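Side-chain contacts in cell division control protein Cdc48 (Mycobacterium smegmatis, PDB 5E7P), which probably binds and hydrolyses ATP as a Cdc48-like member of the AAA ATPase family, and carries bound ADP in this crystal form: residues Ser35-Val40 with Val434-Leu439; Gly213-Ser218 with Val309-Ala314; Asn630-Ile635 with Arg739-Lys744. All blocks are in the same frame, centred on the assembly; numbering follows the deposited sequence.

Interaction 1 (Ser35-Val40 with Val434-Leu439); sequences SRRGVV and VREGAL
Arg-37 and Glu-436 face each other across backbones that stay well apart, with their CA atoms, the nearest pair of the two segments, 9.9 Å from one another; a turn leading into strand 39-42 lies here beside helix 427-448. The contact is a buried Arg-Glu salt bridge that ties the CDC48 N-terminal domain to a helix almost 400 residues later in the chain. Both side chains reach out from opposite directions. Arg-37 is extended from CG to NE, whereas Glu-436 starts with CG anti to the backbone N and bends at chi2, which swings its carboxylate round to meet the guanidinium. That carboxylate lies at the guanidinium's NE edge, and the two planes stand 72° apart, far from the coplanar side-on pairing of a classical bidentate bridge. NE is shared between both oxygens. Arg-37 NE reaches Glu-436 OE1 at 3.1 Å in a fairly straight bond (162°). The bond from Arg-37 NE to Glu-436 OE2 is shorter, 2.8 Å, but more bent (132°). Both oxygens are met on the syn side, with NE tilted from the carboxylate plane. Arg-37 NH2 adds only a weak bond to OE2. OE2 has a second cationic partner, Arg-440 NE, one turn further along the helix, so two arginines would be expected to stabilise a negative carboxylate. Arg-37 NH1 turns back to its own loop, bonding Ala-32 O and, weakly, Ser-35 O, which should restrict rotation of the group. The methyl CD1 of Leu-439 lies obliquely beside the guanidinium, 4.4 Å from Arg-37 NH2.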
# COMPACT_ATOMS: atom_id res chain seq x y z
N SER A 35 -7.76 22.87 -6.16
CA SER A 35 -9.17 22.57 -5.99
C SER A 35 -9.64 21.42 -6.87
O SER A 35 -9.03 21.13 -7.90
CB SER A 35 -10.02 23.82 -6.26
OG SER A 35 -9.84 24.27 -7.59
N ARG A 36 -10.73 20.78 -6.46
CA ARG A 36 -11.36 19.71 -7.22
C ARG A 36 -10.42 18.53 -7.45
O ARG A 36 -10.43 17.91 -8.51
CB ARG A 36 -11.92 20.24 -8.55
CG ARG A 36 -13.31 19.73 -8.88
CD ARG A 36 -13.89 20.40 -10.11
NE ARG A 36 -14.37 21.75 -9.83
CZ ARG A 36 -15.07 22.49 -10.69
NH1 ARG A 36 -15.37 22.00 -11.89
NH2 ARG A 36 -15.46 23.71 -10.36
N ARG A 37 -9.61 18.22 -6.44
CA ARG A 37 -8.68 17.10 -6.50
C ARG A 37 -8.84 16.18 -5.30
O ARG A 37 -8.04 15.27 -5.09
CB ARG A 37 -7.23 17.61 -6.58
CG ARG A 37 -6.86 18.20 -7.94
CD ARG A 37 -5.58 19.00 -7.87
NE ARG A 37 -5.14 19.45 -9.19
CZ ARG A 37 -5.60 20.52 -9.81
NH1 ARG A 37 -6.54 21.27 -9.24
NH2 ARG A 37 -5.14 20.85 -11.01
N GLY A 38 -9.88 16.41 -4.51
CA GLY A 38 -10.18 15.59 -3.36
C GLY A 38 -9.28 15.88 -2.17
O GLY A 38 -8.98 15.00 -1.37
N VAL A 39 -8.86 17.14 -2.05
CA VAL A 39 -7.94 17.53 -0.99
C VAL A 39 -8.47 18.69 -0.15
O VAL A 39 -8.86 19.72 -0.69
CB VAL A 39 -6.56 17.91 -1.57
CG1 VAL A 39 -5.68 18.56 -0.50
CG2 VAL A 39 -5.86 16.69 -2.17
N VAL A 40 -8.49 18.50 1.16
CA VAL A 40 -8.86 19.56 2.09
C VAL A 40 -7.63 20.02 2.89
O VAL A 40 -6.87 19.19 3.39
CB VAL A 40 -10.00 19.11 3.04
CG1 VAL A 40 -9.63 17.82 3.76
CG2 VAL A 40 -10.35 20.21 4.03
N VAL A 434 2.67 12.83 -13.05
CA VAL A 434 2.95 13.37 -14.37
C VAL A 434 1.69 13.93 -15.04
O VAL A 434 1.75 14.99 -15.68
CB VAL A 434 3.62 12.31 -15.28
CG1 VAL A 434 3.70 12.80 -16.72
CG2 VAL A 434 5.01 11.97 -14.75
N ARG A 435 0.57 13.25 -14.88
CA ARG A 435 -0.70 13.74 -15.43
C ARG A 435 -1.07 15.09 -14.82
O ARG A 435 -1.52 15.99 -15.53
CB ARG A 435 -1.83 12.73 -15.20
CG ARG A 435 -1.67 11.42 -15.96
CD ARG A 435 -2.99 10.68 -16.11
NE ARG A 435 -3.63 10.44 -14.82
CZ ARG A 435 -3.37 9.40 -14.03
NH1 ARG A 435 -2.47 8.50 -14.40
NH2 ARG A 435 -4.01 9.27 -12.88
N GLU A 436 -0.86 15.21 -13.51
CA GLU A 436 -1.11 16.47 -12.82
C GLU A 436 -0.15 17.54 -13.31
O GLU A 436 -0.53 18.70 -13.47
CB GLU A 436 -0.97 16.28 -11.30
CG GLU A 436 -1.11 17.56 -10.50
CD GLU A 436 -2.51 18.16 -10.57
OE1 GLU A 436 -3.47 17.38 -10.73
OE2 GLU A 436 -2.63 19.40 -10.48
N GLY A 437 1.10 17.14 -13.55
CA GLY A 437 2.10 18.05 -14.07
C GLY A 437 1.71 18.60 -15.43
O GLY A 437 2.02 19.74 -15.77
N ALA A 438 1.02 17.77 -16.21
CA ALA A 438 0.55 18.17 -17.53
C ALA A 438 -0.57 19.20 -17.43
O ALA A 438 -0.75 20.03 -18.31
CB ALA A 438 0.10 16.96 -18.33
N LEU A 439 -1.33 19.13 -16.34
CA LEU A 439 -2.41 20.07 -16.10
C LEU A 439 -1.87 21.43 -15.68
O LEU A 439 -2.38 22.47 -16.10
CB LEU A 439 -3.36 19.54 -15.02
CG LEU A 439 -4.10 18.25 -15.35
CD1 LEU A 439 -5.03 17.85 -14.21
CD2 LEU A 439 -4.87 18.38 -16.66

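Interaction 2 (Gly213-Ser218 with Val309-Ala314); sequences GRHTVS and VTSAVA
Just ahead of edge strand 216-218 the chain passes helix 302-319, with the CA atoms of His-215 and Ala-312 only 6.0 Å apart. This is strand-to-helix packing in the P-loop (RecA-like) alpha/beta core of the first AAA domain: strand 216-218 pairs antiparallel with strand 289-293, at the border of a sheet that is otherwise parallel, and the helix packs against that sheet. Thr-216 and Ser-218 form the backbone bonds to strand 289-293, through Glu-291 and Val-289 respectively, which places His-215 just ahead of the paired strand. Its side chain sets out toward the helix, and CG sits between the backbone N and the carbonyl carbon (chi1 69°), which lays the imidazole against the turn holding Ser-311 and Ala-312. Two kinds of contact follow. With Ala-312, the CD2 corner of the His-215 ring rests on the helix backbone, 3.6 Å from Ala-312 CA, while the methyl carbon CB of Ala-312 is 4.0 Å from both His-215 CB and His-215 CD2. That methyl also touches Leu-292, a residue that His-215 meets as well, so strand, histidine and helix share one apolar junction. With Ser-311, the hydroxyl oxygen OG, anti to its own backbone N (chi1 173°), approaches the imidazole at its edge, in the ring plane. Nearby, the loop has a further tie to the helix, from Gly-213 O to Ser-308 OG. The histidine-serine bond itself is weak: NE2 of His-215 and OG of Ser-311 are 3.4 Å apart, the angle at hydrogen is 129°, and either could be the donor.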
# COMPACT_ATOMS: atom_id res chain seq x y z
N GLY A 213 -17.10 -7.79 -17.01
CA GLY A 213 -16.69 -9.06 -16.43
C GLY A 213 -16.51 -10.18 -17.43
O GLY A 213 -16.50 -11.35 -17.05
N ARG A 214 -16.37 -9.83 -18.71
CA ARG A 214 -16.13 -10.83 -19.74
C ARG A 214 -14.68 -10.76 -20.22
O ARG A 214 -14.03 -9.72 -20.13
CB ARG A 214 -17.11 -10.64 -20.91
CG ARG A 214 -18.56 -10.84 -20.50
CD ARG A 214 -19.47 -9.80 -21.14
NE ARG A 214 -19.91 -10.18 -22.48
CZ ARG A 214 -21.12 -10.64 -22.78
NH1 ARG A 214 -22.02 -10.78 -21.82
NH2 ARG A 214 -21.43 -10.96 -24.02
N HIS A 215 -14.16 -11.88 -20.72
CA HIS A 215 -12.74 -11.97 -21.06
C HIS A 215 -12.39 -11.29 -22.38
O HIS A 215 -13.22 -11.20 -23.29
CB HIS A 215 -12.26 -13.43 -21.06
CG HIS A 215 -12.82 -14.26 -22.17
ND1 HIS A 215 -12.30 -14.25 -23.45
CD2 HIS A 215 -13.86 -15.13 -22.20
CE1 HIS A 215 -12.99 -15.07 -24.21
NE2 HIS A 215 -13.94 -15.62 -23.48
N THR A 216 -11.16 -10.80 -22.46
CA THR A 216 -10.61 -10.26 -23.69
C THR A 216 -9.46 -11.13 -24.15
O THR A 216 -8.80 -11.79 -23.34
CB THR A 216 -10.11 -8.82 -23.51
OG1 THR A 216 -9.17 -8.76 -22.43
CG2 THR A 216 -11.27 -7.89 -23.21
N VAL A 217 -9.21 -11.15 -25.46
CA VAL A 217 -8.12 -11.94 -26.01
C VAL A 217 -7.11 -11.05 -26.71
O VAL A 217 -7.45 -10.28 -27.60
CB VAL A 217 -8.63 -13.00 -27.01
CG1 VAL A 217 -7.47 -13.80 -27.56
CG2 VAL A 217 -9.64 -13.92 -26.34
N SER A 218 -5.85 -11.15 -26.29
CA SER A 218 -4.76 -10.47 -26.98
C SER A 218 -3.93 -11.51 -27.71
O SER A 218 -3.28 -12.34 -27.09
CB SER A 218 -3.89 -9.69 -25.99
OG SER A 218 -3.29 -10.56 -25.05
N VAL A 309 -15.94 -17.22 -15.95
CA VAL A 309 -14.71 -17.98 -15.71
C VAL A 309 -14.66 -19.21 -16.60
O VAL A 309 -13.62 -19.56 -17.15
CB VAL A 309 -14.60 -18.40 -14.22
CG1 VAL A 309 -13.44 -19.35 -14.01
CG2 VAL A 309 -14.46 -17.18 -13.33
N THR A 310 -15.81 -19.87 -16.74
CA THR A 310 -15.93 -21.07 -17.56
C THR A 310 -15.66 -20.77 -19.03
O THR A 310 -15.00 -21.54 -19.73
CB THR A 310 -17.33 -21.69 -17.41
OG1 THR A 310 -17.59 -21.96 -16.03
CG2 THR A 310 -17.47 -22.98 -18.23
N SER A 311 -16.18 -19.63 -19.49
CA SER A 311 -15.99 -19.21 -20.87
C SER A 311 -14.53 -18.87 -21.14
O SER A 311 -14.00 -19.15 -22.22
CB SER A 311 -16.89 -18.00 -21.17
OG SER A 311 -16.62 -17.47 -22.46
N ALA A 312 -13.88 -18.27 -20.15
CA ALA A 312 -12.48 -17.88 -20.27
C ALA A 312 -11.56 -19.09 -20.28
O ALA A 312 -10.56 -19.11 -21.01
CB ALA A 312 -12.11 -16.93 -19.15
N VAL A 313 -11.89 -20.09 -19.48
CA VAL A 313 -11.10 -21.32 -19.42
C VAL A 313 -11.20 -22.12 -20.72
O VAL A 313 -10.20 -22.64 -21.22
CB VAL A 313 -11.52 -22.19 -18.21
CG1 VAL A 313 -10.94 -23.60 -18.33
CG2 VAL A 313 -11.08 -21.53 -16.91
N ALA A 314 -12.41 -22.21 -21.27
CA ALA A 314 -12.62 -22.93 -22.53
C ALA A 314 -11.91 -22.24 -23.70
O ALA A 314 -11.53 -22.89 -24.67
CB ALA A 314 -14.10 -23.08 -22.82

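Interaction 3 (Asn630-Ile635 with Arg739-Lys744)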
# COMPACT_ATOMS: atom_id res chain seq x y z
N ASN A 630 7.35 -8.60 21.70
CA ASN A 630 7.44 -7.90 22.97
C ASN A 630 7.80 -8.87 24.10
O ASN A 630 8.15 -8.45 25.20
CB ASN A 630 6.13 -7.18 23.30
CG ASN A 630 5.76 -6.12 22.27
OD1 ASN A 630 6.48 -5.13 22.11
ND2 ASN A 630 4.65 -6.33 21.58
N ARG A 631 7.69 -10.16 23.80
CA ARG A 631 7.97 -11.21 24.78
C ARG A 631 8.85 -12.30 24.20
O ARG A 631 8.35 -13.35 23.77
CB ARG A 631 6.66 -11.82 25.29
CG ARG A 631 5.72 -10.83 25.97
CD ARG A 631 6.33 -10.26 27.23
NE ARG A 631 6.65 -11.29 28.21
CZ ARG A 631 5.76 -11.82 29.05
NH1 ARG A 631 4.50 -11.42 29.03
NH2 ARG A 631 6.14 -12.75 29.91
N PRO A 632 10.18 -12.08 24.18
CA PRO A 632 11.13 -13.03 23.60
C PRO A 632 11.22 -14.34 24.39
O PRO A 632 11.58 -15.37 23.82
CB PRO A 632 12.46 -12.27 23.67
CG PRO A 632 12.28 -11.31 24.78
CD PRO A 632 10.85 -10.88 24.71
N ASP A 633 10.90 -14.29 25.67
CA ASP A 633 11.00 -15.47 26.53
C ASP A 633 9.92 -16.51 26.22
O ASP A 633 9.99 -17.65 26.69
CB ASP A 633 10.95 -15.07 28.01
CG ASP A 633 9.77 -14.17 28.33
OD1 ASP A 633 9.48 -13.25 27.54
OD2 ASP A 633 9.13 -14.39 29.38
N LEU A 634 8.92 -16.12 25.44
CA LEU A 634 7.84 -17.03 25.07
C LEU A 634 8.09 -17.68 23.71
O LEU A 634 7.22 -18.38 23.19
CB LEU A 634 6.50 -16.28 25.05
CG LEU A 634 6.05 -15.70 26.39
CD1 LEU A 634 4.81 -14.84 26.21
CD2 LEU A 634 5.80 -16.82 27.40
N ILE A 635 9.27 -17.45 23.15
CA ILE A 635 9.65 -18.07 21.88
C ILE A 635 10.38 -19.38 22.15
O ILE A 635 11.19 -19.47 23.07
CB ILE A 635 10.56 -17.15 21.06
CG1 ILE A 635 9.91 -15.78 20.88
CG2 ILE A 635 10.89 -17.76 19.71
CD1 ILE A 635 10.83 -14.75 20.25
N ARG A 739 15.95 -6.25 28.92
CA ARG A 739 17.33 -5.83 28.73
C ARG A 739 18.30 -6.95 29.11
O ARG A 739 19.36 -7.09 28.50
CB ARG A 739 17.63 -4.57 29.55
CG ARG A 739 18.99 -3.96 29.26
CD ARG A 739 19.28 -2.75 30.13
NE ARG A 739 18.37 -1.64 29.87
CZ ARG A 739 17.41 -1.24 30.69
NH1 ARG A 739 17.21 -1.88 31.84
NH2 ARG A 739 16.63 -0.22 30.37
N GLU A 740 17.93 -7.74 30.11
CA GLU A 740 18.77 -8.83 30.59
C GLU A 740 18.63 -10.10 29.75
O GLU A 740 19.41 -11.04 29.91
CB GLU A 740 18.46 -9.16 32.05
CG GLU A 740 18.95 -8.13 33.05
CD GLU A 740 18.65 -8.53 34.48
OE1 GLU A 740 17.87 -9.49 34.67
OE2 GLU A 740 19.18 -7.89 35.41
N PHE A 741 17.65 -10.12 28.85
CA PHE A 741 17.32 -11.32 28.08
C PHE A 741 18.50 -11.90 27.30
O PHE A 741 18.71 -13.11 27.30
CB PHE A 741 16.14 -11.06 27.14
CG PHE A 741 15.83 -12.22 26.24
CD1 PHE A 741 15.10 -13.30 26.70
CD2 PHE A 741 16.27 -12.23 24.92
CE1 PHE A 741 14.81 -14.37 25.88
CE2 PHE A 741 15.99 -13.30 24.09
CZ PHE A 741 15.26 -14.37 24.57
N ALA A 742 19.26 -11.03 26.64
CA ALA A 742 20.35 -11.48 25.77
C ALA A 742 21.48 -12.18 26.52
O ALA A 742 22.21 -12.98 25.94
CB ALA A 742 20.89 -10.31 24.96
N GLU A 743 21.62 -11.87 27.81
CA GLU A 743 22.69 -12.44 28.61
C GLU A 743 22.27 -13.70 29.37
O GLU A 743 23.06 -14.63 29.54
CB GLU A 743 23.24 -11.40 29.59
CG GLU A 743 24.07 -10.31 28.92
CD GLU A 743 24.48 -9.23 29.89
OE1 GLU A 743 25.63 -8.74 29.79
OE2 GLU A 743 23.66 -8.85 30.75
N LYS A 744 21.02 -13.72 29.83
CA LYS A 744 20.50 -14.85 30.59
C LYS A 744 20.53 -16.15 29.80
O LYS A 744 20.41 -16.14 28.57
CB LYS A 744 19.07 -14.57 31.06
CG LYS A 744 18.94 -13.37 32.00
CD LYS A 744 19.70 -13.59 33.30
CE LYS A 744 19.53 -12.41 34.24
NZ LYS A 744 20.21 -12.64 35.55
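Phe-741 lays one face of its ring on Pro-632, and the evidence for a CH-pi contact is direct: Pro-632 CB is 3.7 Å from the centroid of the Phe-741 ring and only 14° off the ring normal. The proline CB is displaced toward the rim, nearest to Phe-741 CZ at 3.6 Å, while Pro-632 CG comes to 3.9 Å from Phe-741 CG, at the opposite end of the ring from CZ. The side chains run alongside each other in opposed directions, with CB the atom over the face. Phe-741 reaches this position with CG anti to the backbone N (chi1 175°). The ring also extends obliquely toward the next residue, where Phe-741 CE1 is 3.9 Å from Asp-633 N. No hydrogen bond crosses between the segments, so apolar contact carries the pairing.

Around this core, Tyr-525 meets the Phe-741 ring edge-to-face and also touches Pro-632, while Leu-640 and Leu-648 pack on the phenylalanine. Pro-632 opens a short 3-10 turn, residues 632-634, in which Ile-635 N bonds back to Pro-632 O at 3.2 Å. Arg-631 NH2 makes a weak, long salt bridge of 3.5 Å to Asp-633 OD2, and Asp-633 O accepts from Arg-593. Arg-739, at the end of helix 732-739, is paired with Glu-652 and Glu-736.

The C-terminal tail thus lies against the loop after strand 623-629. Asn-630 of this loop touches the bound ADP and Lys-532, consistent with the sensor 1 position of AAA ATPases, where the loop after a central strand of the P-loop core meets the nucleotide.

The three contacts are separate, and no pair touches. Interactions 1 and 2 have their centres about 36 Å apart. The centre of interaction 3 is about 50 Å from that of interaction 1 and about 55 Å from that of interaction 2. Along the chain, interaction 2 is nested within the long loop that interaction 1 closes, whereas interaction 3 follows further along the chain, on the opposite side of the chain's centre from both. Interactions 1 and 2 lie away from both ADP pockets. Interaction 3 alone includes a nucleotide-pocket residue, Asn-630; the side chain of its Pro-632 is about 11 Å from the ADP and about 8 Å from that of Lys-532, a further residue of the site.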